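Local coordinates for long form salivary protein D7L1 (Anopheles stephensi, PDB 3NHI) that binds and sequesters host mediators such as cysteinyl leukotrienes and thromboxane A2 analogues, modulating blood feeding by female mosquitoes, at residues A231-S236 with Y242-N247; C192-L197 with S236-Y241. All coordinates share one frame; numbering follows the deposited sequence. Where two conformers were deposited one is given.

Contact 1. Residues A231-S236 with Y242-N247; sequences ASCKGS and YVCLVN
Cys233 and Cys244 are joined covalently, SG to SG at 2.0 Å, and this disulfide carries practically the whole contact between residues 231-236 and 242-247. Each cysteine directs its CB toward the opposite backbone, and the two arms reach their common bond by different turns. The SG of Cys233 is anti to its own backbone N (chi1 -163°) and lies beside the carbonyl carbon, whereas the SG of Cys244 is anti to the carbonyl carbon and close to the backbone N (chi1 -71°). About the S-S bond the torsion is 85°, close to a right angle and right-handed in sense, so the two CB-S arms stand roughly perpendicular in projection. The CB atoms of Cys233 and Cys244 are consequently 3.7 Å apart, and their CA atoms 5.9 Å. No hydrogen bond crosses between the segments.

The bridge belongs to the all-helical, odorant-binding-protein-like (PBP/GOBP) part of the chain. It ties the loop that follows helix 223-231 back onto helix 238-246, closing a ring that includes the first turns of that helix. On the helical side, Cys244 also touches Val229, and Leu245 packs on Val229 and Leu230, so helix 223-231 adds apolar contacts beside the covalent one. Tyr242 leads away from the loop; the CG2 of Val246, one helical turn on, sits 3.9 Å above one face of its ring, offset toward the rim. Phe254 of helix 251-266 touches Tyr242, Leu245 and Val246.

Contact 2. Residues C192-L197 with S236-Y241; sequences CIFRGL and SEAYDY
Phe194 turns its ring against Ala238 through a chi1 of -89°, which carries CG beyond the usual staggered position. The helix backbone sets Tyr241 CB against Phe194, and a chi1 of -63°, with CG anti to the carbonyl carbon, sends the phenol ring away from the contact. The methyl of Ala238 fits at the root of the phenylalanine, with its CB 3.7 Å from Phe194 CB and equally near Phe194 CG. Further out, the carbonyl O of Ala238 lies over one face of the ring, 3.6 Å from Phe194 CE2. That same CE2 meets Tyr241 CB obliquely at 3.9 Å, and the side chains of Phe194 and Tyr241 cross at about a right angle. All three touching residues are buried, and no hydrogen bond joins the segments.

This is helix-to-helix packing of 184-196 against the start of 238-246 in the all-helical PBP/GOBP-like part of the chain, away from the ligand sites. Glu237 occupies the N-cap position; its backbone N donates to Asp240 OD2 over 3.0 Å, at an N-H...O angle of 152°, on the anti side and tilted out of the carboxylate plane.

Tyr199, just before the hairpin strand 200-201, makes an edge-to-face pair with Phe194. Helix 184-196 is itself tethered to helix 155-163 by the Cys159-Cys192 disulfide, and Ile193 and Leu197 pack between that helix and helix 251-266.

How the contacts relate
Contacts 1 and 2 have centres 11 Å apart, and both use helix 238-246 in the PBP/GOBP-like part of the chain. Along the chain their segments alternate: 192-197, 231-236, 236-241, 242-247, with Ser236 common to both. The first turn of the helix packs on helix 184-196, while a later turn is linked by the disulfide to the loop before it. The two meet directly where Cys233 SG lies 3.1 Å from Asp240 O. Together they fix helix 238-246 both to its own lead-in loop and to a helix distant in sequence, in a part of the protein away from the pocket that holds the bound lipid.

Contact 1. Residues A231-S236 with Y242-N247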
ATOM      1  N   ALA A 231      -0.958  -1.633  23.263  1.00  7.40           N
ATOM      2  CA  ALA A 231      -0.307  -2.644  24.085  1.00  7.86           C
ATOM      3  C   ALA A 231      -1.236  -3.205  25.151  1.00  8.58           C
ATOM      4  O   ALA A 231      -1.179  -4.399  25.462  1.00  8.85           O
ATOM      5  CB  ALA A 231       0.940  -2.071  24.727  1.00  8.36           C
ATOM      6  N   SER A 232      -2.082  -2.330  25.695  1.00  8.45           N
ATOM      7  CA  SER A 232      -2.975  -2.711  26.790  0.50  9.15           C
ATOM      8  C   SER A 232      -4.317  -3.247  26.281  1.00  9.03           C
ATOM      9  O   SER A 232      -5.169  -3.647  27.071  1.00  9.94           O
ATOM     10  CB  SER A 232      -3.191  -1.538  27.756  0.50  9.42           C
ATOM     11  OG  SER A 232      -3.849  -0.460  27.123  0.50 11.38           O
ATOM     12  N   CYS A 233      -4.499  -3.265  24.966  1.00  8.69           N
ATOM     13  CA  CYS A 233      -5.731  -3.755  24.376  1.00  9.03           C
ATOM     14  C   CYS A 233      -5.818  -5.266  24.525  1.00 10.63           C
ATOM     15  O   CYS A 233      -4.938  -5.987  24.057  1.00 10.74           O
ATOM     16  CB  CYS A 233      -5.776  -3.367  22.893  1.00  8.11           C
ATOM     17  SG  CYS A 233      -7.418  -3.461  22.143  1.00  7.36           S
ATOM     18  N   LYS A 234      -6.869  -5.736  25.194  1.00 12.69           N
ATOM     19  CA  LYS A 234      -7.161  -7.161  25.261  1.00 15.19           C
ATOM     20  C   LYS A 234      -7.809  -7.563  23.933  1.00 15.40           C
ATOM     21  O   LYS A 234      -8.681  -6.876  23.403  1.00 17.58           O
ATOM     22  CB  LYS A 234      -8.087  -7.471  26.445  1.00 15.89           C
ATOM     23  CG  LYS A 234      -8.529  -8.931  26.571  1.00 19.25           C
ATOM     24  CD  LYS A 234      -9.339  -9.174  27.853  1.00 23.12           C
ATOM     25  CE  LYS A 234     -10.740  -8.554  27.801  1.00 25.65           C
ATOM     26  NZ  LYS A 234     -11.415  -8.562  29.133  1.00 27.95           N
ATOM     27  N   GLY A 235      -7.383  -8.680  23.394  1.00 15.93           N
ATOM     28  CA  GLY A 235      -7.884  -9.076  22.103  1.00 14.15           C
ATOM     29  C   GLY A 235      -6.876  -8.716  21.040  1.00 13.08           C
ATOM     30  O   GLY A 235      -6.107  -7.750  21.174  1.00 13.55           O
ATOM     31  N   SER A 236      -6.884  -9.511  19.982  1.00 12.43           N
ATOM     32  CA  SER A 236      -5.910  -9.351  18.919  1.00 11.70           C
ATOM     33  C   SER A 236      -6.567  -9.246  17.545  1.00 10.58           C
ATOM     34  O   SER A 236      -5.883  -9.333  16.525  1.00 10.21           O
ATOM     35  CB  SER A 236      -4.893 -10.496  18.954  1.00 12.58           C
ATOM     36  OG  SER A 236      -5.522 -11.729  18.670  1.00 14.34           O
ATOM     37  N   TYR A 242      -9.373  -1.312  17.192  1.00  5.15           N
ATOM     38  CA  TYR A 242     -10.229  -0.196  16.835  1.00  5.65           C
ATOM     39  C   TYR A 242     -11.032   0.307  18.051  1.00  6.12           C
ATOM     40  O   TYR A 242     -11.049   1.508  18.322  1.00  6.78           O
ATOM     41  CB  TYR A 242     -11.141  -0.657  15.700  1.00  5.64           C
ATOM     42  CG  TYR A 242     -12.189   0.316  15.222  1.00  5.50           C
ATOM     43  CD1 TYR A 242     -11.849   1.479  14.530  1.00  5.00           C
ATOM     44  CD2 TYR A 242     -13.537   0.050  15.435  1.00  5.59           C
ATOM     45  CE1 TYR A 242     -12.825   2.354  14.081  1.00  5.23           C
ATOM     46  CE2 TYR A 242     -14.517   0.915  14.976  1.00  5.88           C
ATOM     47  CZ  TYR A 242     -14.159   2.062  14.301  1.00  5.17           C
ATOM     48  OH  TYR A 242     -15.126   2.938  13.852  1.00  7.18           O
ATOM     49  N   VAL A 243     -11.672  -0.617  18.772  1.00  6.18           N
ATOM     50  CA  VAL A 243     -12.411  -0.286  19.997  1.00  6.51           C
ATOM     51  C   VAL A 243     -11.487   0.348  21.036  1.00  6.04           C
ATOM     52  O   VAL A 243     -11.831   1.369  21.652  1.00  6.52           O
ATOM     53  CB  VAL A 243     -13.121  -1.528  20.587  1.00  6.28           C
ATOM     54  CG1 VAL A 243     -13.602  -1.253  22.013  1.00  7.25           C
ATOM     55  CG2 VAL A 243     -14.293  -1.936  19.724  1.00  7.65           C
ATOM     56  N   CYS A 244     -10.301  -0.229  21.217  1.00  6.33           N
ATOM     57  CA  CYS A 244      -9.363   0.339  22.187  1.00  6.52           C
ATOM     58  C   CYS A 244      -8.985   1.783  21.856  1.00  6.84           C
ATOM     59  O   CYS A 244      -8.931   2.628  22.746  1.00  7.48           O
ATOM     60  CB  CYS A 244      -8.112  -0.521  22.321  1.00  6.72           C
ATOM     61  SG  CYS A 244      -8.474  -2.063  23.174  1.00  7.11           S
ATOM     62  N   LEU A 245      -8.736   2.064  20.574  1.00  6.72           N
ATOM     63  CA  LEU A 245      -8.360   3.411  20.148  1.00  7.15           C
ATOM     64  C   LEU A 245      -9.524   4.379  20.293  1.00  7.39           C
ATOM     65  O   LEU A 245      -9.365   5.480  20.839  1.00  8.06           O
ATOM     66  CB  LEU A 245      -7.857   3.387  18.701  1.00  6.88           C
ATOM     67  CG  LEU A 245      -6.504   2.694  18.518  1.00  6.59           C
ATOM     68  CD1 LEU A 245      -6.338   2.238  17.075  1.00  6.57           C
ATOM     69  CD2 LEU A 245      -5.343   3.575  18.958  1.00  8.05           C
ATOM     70  N   VAL A 246     -10.701   3.952  19.849  1.00  7.58           N
ATOM     71  CA  VAL A 246     -11.873   4.825  19.858  1.00  8.94           C
ATOM     72  C   VAL A 246     -12.279   5.176  21.288  1.00  9.72           C
ATOM     73  O   VAL A 246     -12.629   6.327  21.568  1.00 10.77           O
ATOM     74  CB  VAL A 246     -13.049   4.198  19.074  1.00  8.44           C
ATOM     75  CG1 VAL A 246     -14.356   4.965  19.340  1.00 10.13           C
ATOM     76  CG2 VAL A 246     -12.733   4.179  17.574  1.00  8.89           C
ATOM     77  N   ASN A 247     -12.179   4.217  22.203  1.00  9.84           N
ATOM     78  CA  ASN A 247     -12.623   4.449  23.576  1.00 10.86           C
ATOM     79  C   ASN A 247     -11.564   5.032  24.513  1.00 11.23           C
ATOM     80  O   ASN A 247     -11.823   5.224  25.704  1.00 13.61           O
ATOM     81  CB  ASN A 247     -13.255   3.188  24.157  1.00 10.50           C
ATOM     82  CG  ASN A 247     -14.676   2.973  23.660  1.00  9.81           C
ATOM     83  OD1 ASN A 247     -15.297   3.885  23.111  1.00 11.94           O
ATOM     84  ND2 ASN A 247     -15.201   1.775  23.864  1.00 11.65           N
TER

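Contact 2. Residues C192-L197 with S236-Y241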
ATOM      1  N   CYS A 192     -11.158  -5.769   7.350  1.00  5.11           N
ATOM      2  CA  CYS A 192     -10.854  -5.486   5.957  1.00  4.92           C
ATOM      3  C   CYS A 192     -10.115  -4.140   5.854  1.00  4.58           C
ATOM      4  O   CYS A 192      -9.151  -3.994   5.087  1.00  4.70           O
ATOM      5  CB  CYS A 192     -12.166  -5.512   5.165  1.00  5.30           C
ATOM      6  SG  CYS A 192     -12.079  -4.990   3.445  1.00  6.04           S
ATOM      7  N   ILE A 193     -10.554  -3.156   6.628  1.00  5.15           N
ATOM      8  CA  ILE A 193      -9.918  -1.848   6.594  1.00  4.81           C
ATOM      9  C   ILE A 193      -8.517  -1.887   7.189  1.00  4.39           C
ATOM     10  O   ILE A 193      -7.576  -1.347   6.611  1.00  4.14           O
ATOM     11  CB  ILE A 193     -10.792  -0.794   7.296  1.00  4.94           C
ATOM     12  CG1 ILE A 193     -12.082  -0.573   6.503  1.00  5.88           C
ATOM     13  CG2 ILE A 193     -10.041   0.523   7.438  1.00  5.78           C
ATOM     14  CD1 ILE A 193     -13.193   0.111   7.300  1.00  6.76           C
ATOM     15  N   PHE A 194      -8.367  -2.528   8.343  1.00  4.53           N
ATOM     16  CA  PHE A 194      -7.051  -2.618   8.975  1.00  4.90           C
ATOM     17  C   PHE A 194      -6.036  -3.300   8.058  1.00  5.09           C
ATOM     18  O   PHE A 194      -4.869  -2.886   7.993  1.00  5.43           O
ATOM     19  CB  PHE A 194      -7.122  -3.320  10.341  1.00  5.37           C
ATOM     20  CG  PHE A 194      -7.380  -2.378  11.506  1.00  5.86           C
ATOM     21  CD1 PHE A 194      -8.306  -1.333  11.404  1.00  6.11           C
ATOM     22  CD2 PHE A 194      -6.692  -2.547  12.708  1.00  6.32           C
ATOM     23  CE1 PHE A 194      -8.535  -0.469  12.494  1.00  6.83           C
ATOM     24  CE2 PHE A 194      -6.913  -1.697  13.794  1.00  6.79           C
ATOM     25  CZ  PHE A 194      -7.828  -0.657  13.685  1.00  5.95           C
ATOM     26  N   ARG A 195      -6.469  -4.335   7.340  1.00  4.87           N
ATOM     27  CA  ARG A 195      -5.576  -4.996   6.388  1.00  5.50           C
ATOM     28  C   ARG A 195      -5.285  -4.085   5.192  1.00  4.70           C
ATOM     29  O   ARG A 195      -4.138  -3.965   4.762  1.00  4.99           O
ATOM     30  CB  ARG A 195      -6.160  -6.332   5.949  1.00  6.30           C
ATOM     31  CG  ARG A 195      -6.138  -7.379   7.057  1.00  9.35           C
ATOM     32  CD  ARG A 195      -6.711  -8.692   6.561  1.00 14.28           C
ATOM     33  NE  ARG A 195      -6.522  -9.793   7.506  1.00 20.69           N
ATOM     34  CZ  ARG A 195      -5.438 -10.568   7.571  1.00 21.50           C
ATOM     35  NH1 ARG A 195      -4.401 -10.373   6.760  1.00 21.07           N
ATOM     36  NH2 ARG A 195      -5.385 -11.551   8.465  1.00 24.53           N
ATOM     37  N   GLY A 196      -6.305  -3.390   4.692  1.00  4.51           N
ATOM     38  CA  GLY A 196      -6.117  -2.464   3.569  1.00  5.09           C
ATOM     39  C   GLY A 196      -5.192  -1.297   3.883  1.00  5.11           C
ATOM     40  O   GLY A 196      -4.430  -0.841   3.024  1.00  5.10           O
ATOM     41  N   LEU A 197      -5.233  -0.829   5.129  1.00  5.44           N
ATOM     42  CA  LEU A 197      -4.362   0.262   5.578  1.00  5.82           C
ATOM     43  C   LEU A 197      -2.996  -0.222   6.049  1.00  5.44           C
ATOM     44  O   LEU A 197      -2.163   0.586   6.441  1.00  5.93           O
ATOM     45  CB  LEU A 197      -5.033   1.061   6.697  1.00  5.71           C
ATOM     46  CG  LEU A 197      -6.419   1.651   6.437  1.00  7.39           C
ATOM     47  CD1 LEU A 197      -6.795   2.597   7.574  1.00  7.05           C
ATOM     48  CD2 LEU A 197      -6.562   2.335   5.089  1.00  9.65           C
ATOM     49  N   SER A 236      -6.884  -9.511  19.982  1.00 12.43           N
ATOM     50  CA  SER A 236      -5.910  -9.351  18.919  1.00 11.70           C
ATOM     51  C   SER A 236      -6.567  -9.246  17.545  1.00 10.58           C
ATOM     52  O   SER A 236      -5.883  -9.333  16.525  1.00 10.21           O
ATOM     53  CB  SER A 236      -4.893 -10.496  18.954  1.00 12.58           C
ATOM     54  OG  SER A 236      -5.522 -11.729  18.670  1.00 14.34           O
ATOM     55  N   GLU A 237      -7.882  -9.036  17.523  1.00  9.51           N
ATOM     56  CA  GLU A 237      -8.586  -8.796  16.262  1.00  8.71           C
ATOM     57  C   GLU A 237      -8.547  -7.317  15.922  1.00  7.56           C
ATOM     58  O   GLU A 237      -8.474  -6.468  16.819  1.00  7.06           O
ATOM     59  CB  GLU A 237     -10.036  -9.273  16.341  1.00  9.50           C
ATOM     60  CG  GLU A 237     -10.144 -10.769  16.599  1.00 13.05           C
ATOM     61  CD  GLU A 237     -11.564 -11.291  16.700  1.00 17.60           C
ATOM     62  OE1 GLU A 237     -12.529 -10.510  16.538  1.00 18.95           O
ATOM     63  OE2 GLU A 237     -11.708 -12.509  16.952  1.00 21.78           O
ATOM     64  N   ALA A 238      -8.599  -7.006  14.625  1.00  7.14           N
ATOM     65  CA  ALA A 238      -8.674  -5.620  14.179  1.00  6.27           C
ATOM     66  C   ALA A 238      -9.717  -4.824  14.961  1.00  6.38           C
ATOM     67  O   ALA A 238      -9.429  -3.731  15.448  1.00  6.23           O
ATOM     68  CB  ALA A 238      -8.965  -5.557  12.692  1.00  6.56           C
ATOM     69  N   TYR A 239     -10.924  -5.382  15.091  1.00  6.10           N
ATOM     70  CA  TYR A 239     -11.997  -4.709  15.819  1.00  6.44           C
ATOM     71  C   TYR A 239     -11.635  -4.389  17.261  1.00  6.10           C
ATOM     72  O   TYR A 239     -11.993  -3.320  17.759  1.00  6.16           O
ATOM     73  CB  TYR A 239     -13.301  -5.511  15.760  1.00  6.22           C
ATOM     74  CG  TYR A 239     -14.452  -4.762  16.381  1.00  7.04           C
ATOM     75  CD1 TYR A 239     -14.998  -3.640  15.746  1.00  7.01           C
ATOM     76  CD2 TYR A 239     -14.963  -5.138  17.619  1.00  7.40           C
ATOM     77  CE1 TYR A 239     -16.050  -2.929  16.311  1.00  7.96           C
ATOM     78  CE2 TYR A 239     -16.016  -4.443  18.190  1.00  7.12           C
ATOM     79  CZ  TYR A 239     -16.550  -3.334  17.534  1.00  7.81           C
ATOM     80  OH  TYR A 239     -17.582  -2.628  18.106  1.00  8.79           O
ATOM     81  N   ASP A 240     -10.899  -5.288  17.914  1.00  6.55           N
ATOM     82  CA  ASP A 240     -10.450  -5.037  19.288  1.00  6.67           C
ATOM     83  C   ASP A 240      -9.575  -3.798  19.387  1.00  6.21           C
ATOM     84  O   ASP A 240      -9.797  -2.945  20.256  1.00  6.47           O
ATOM     85  CB  ASP A 240      -9.733  -6.252  19.866  1.00  7.01           C
ATOM     86  CG  ASP A 240     -10.600  -7.493  19.867  1.00  8.20           C
ATOM     87  OD1 ASP A 240     -11.797  -7.389  20.217  1.00 10.39           O
ATOM     88  OD2 ASP A 240     -10.079  -8.571  19.530  1.00  9.34           O
ATOM     89  N   TYR A 241      -8.601  -3.676  18.482  1.00  5.92           N
ATOM     90  CA  TYR A 241      -7.713  -2.509  18.474  1.00  5.93           C
ATOM     91  C   TYR A 241      -8.459  -1.225  18.151  1.00  5.55           C
ATOM     92  O   TYR A 241      -8.231  -0.196  18.769  1.00  6.26           O
ATOM     93  CB  TYR A 241      -6.545  -2.713  17.504  1.00  5.45           C
ATOM     94  CG  TYR A 241      -5.649  -3.866  17.891  1.00  5.36           C
ATOM     95  CD1 TYR A 241      -5.530  -4.977  17.064  1.00  6.55           C
ATOM     96  CD2 TYR A 241      -4.960  -3.858  19.098  1.00  5.92           C
ATOM     97  CE1 TYR A 241      -4.732  -6.054  17.426  1.00  6.55           C
ATOM     98  CE2 TYR A 241      -4.143  -4.920  19.462  1.00  5.88           C
ATOM     99  CZ  TYR A 241      -4.027  -6.012  18.616  1.00  6.61           C
ATOM    100  OH  TYR A 241      -3.238  -7.087  18.971  1.00  8.50           O
TER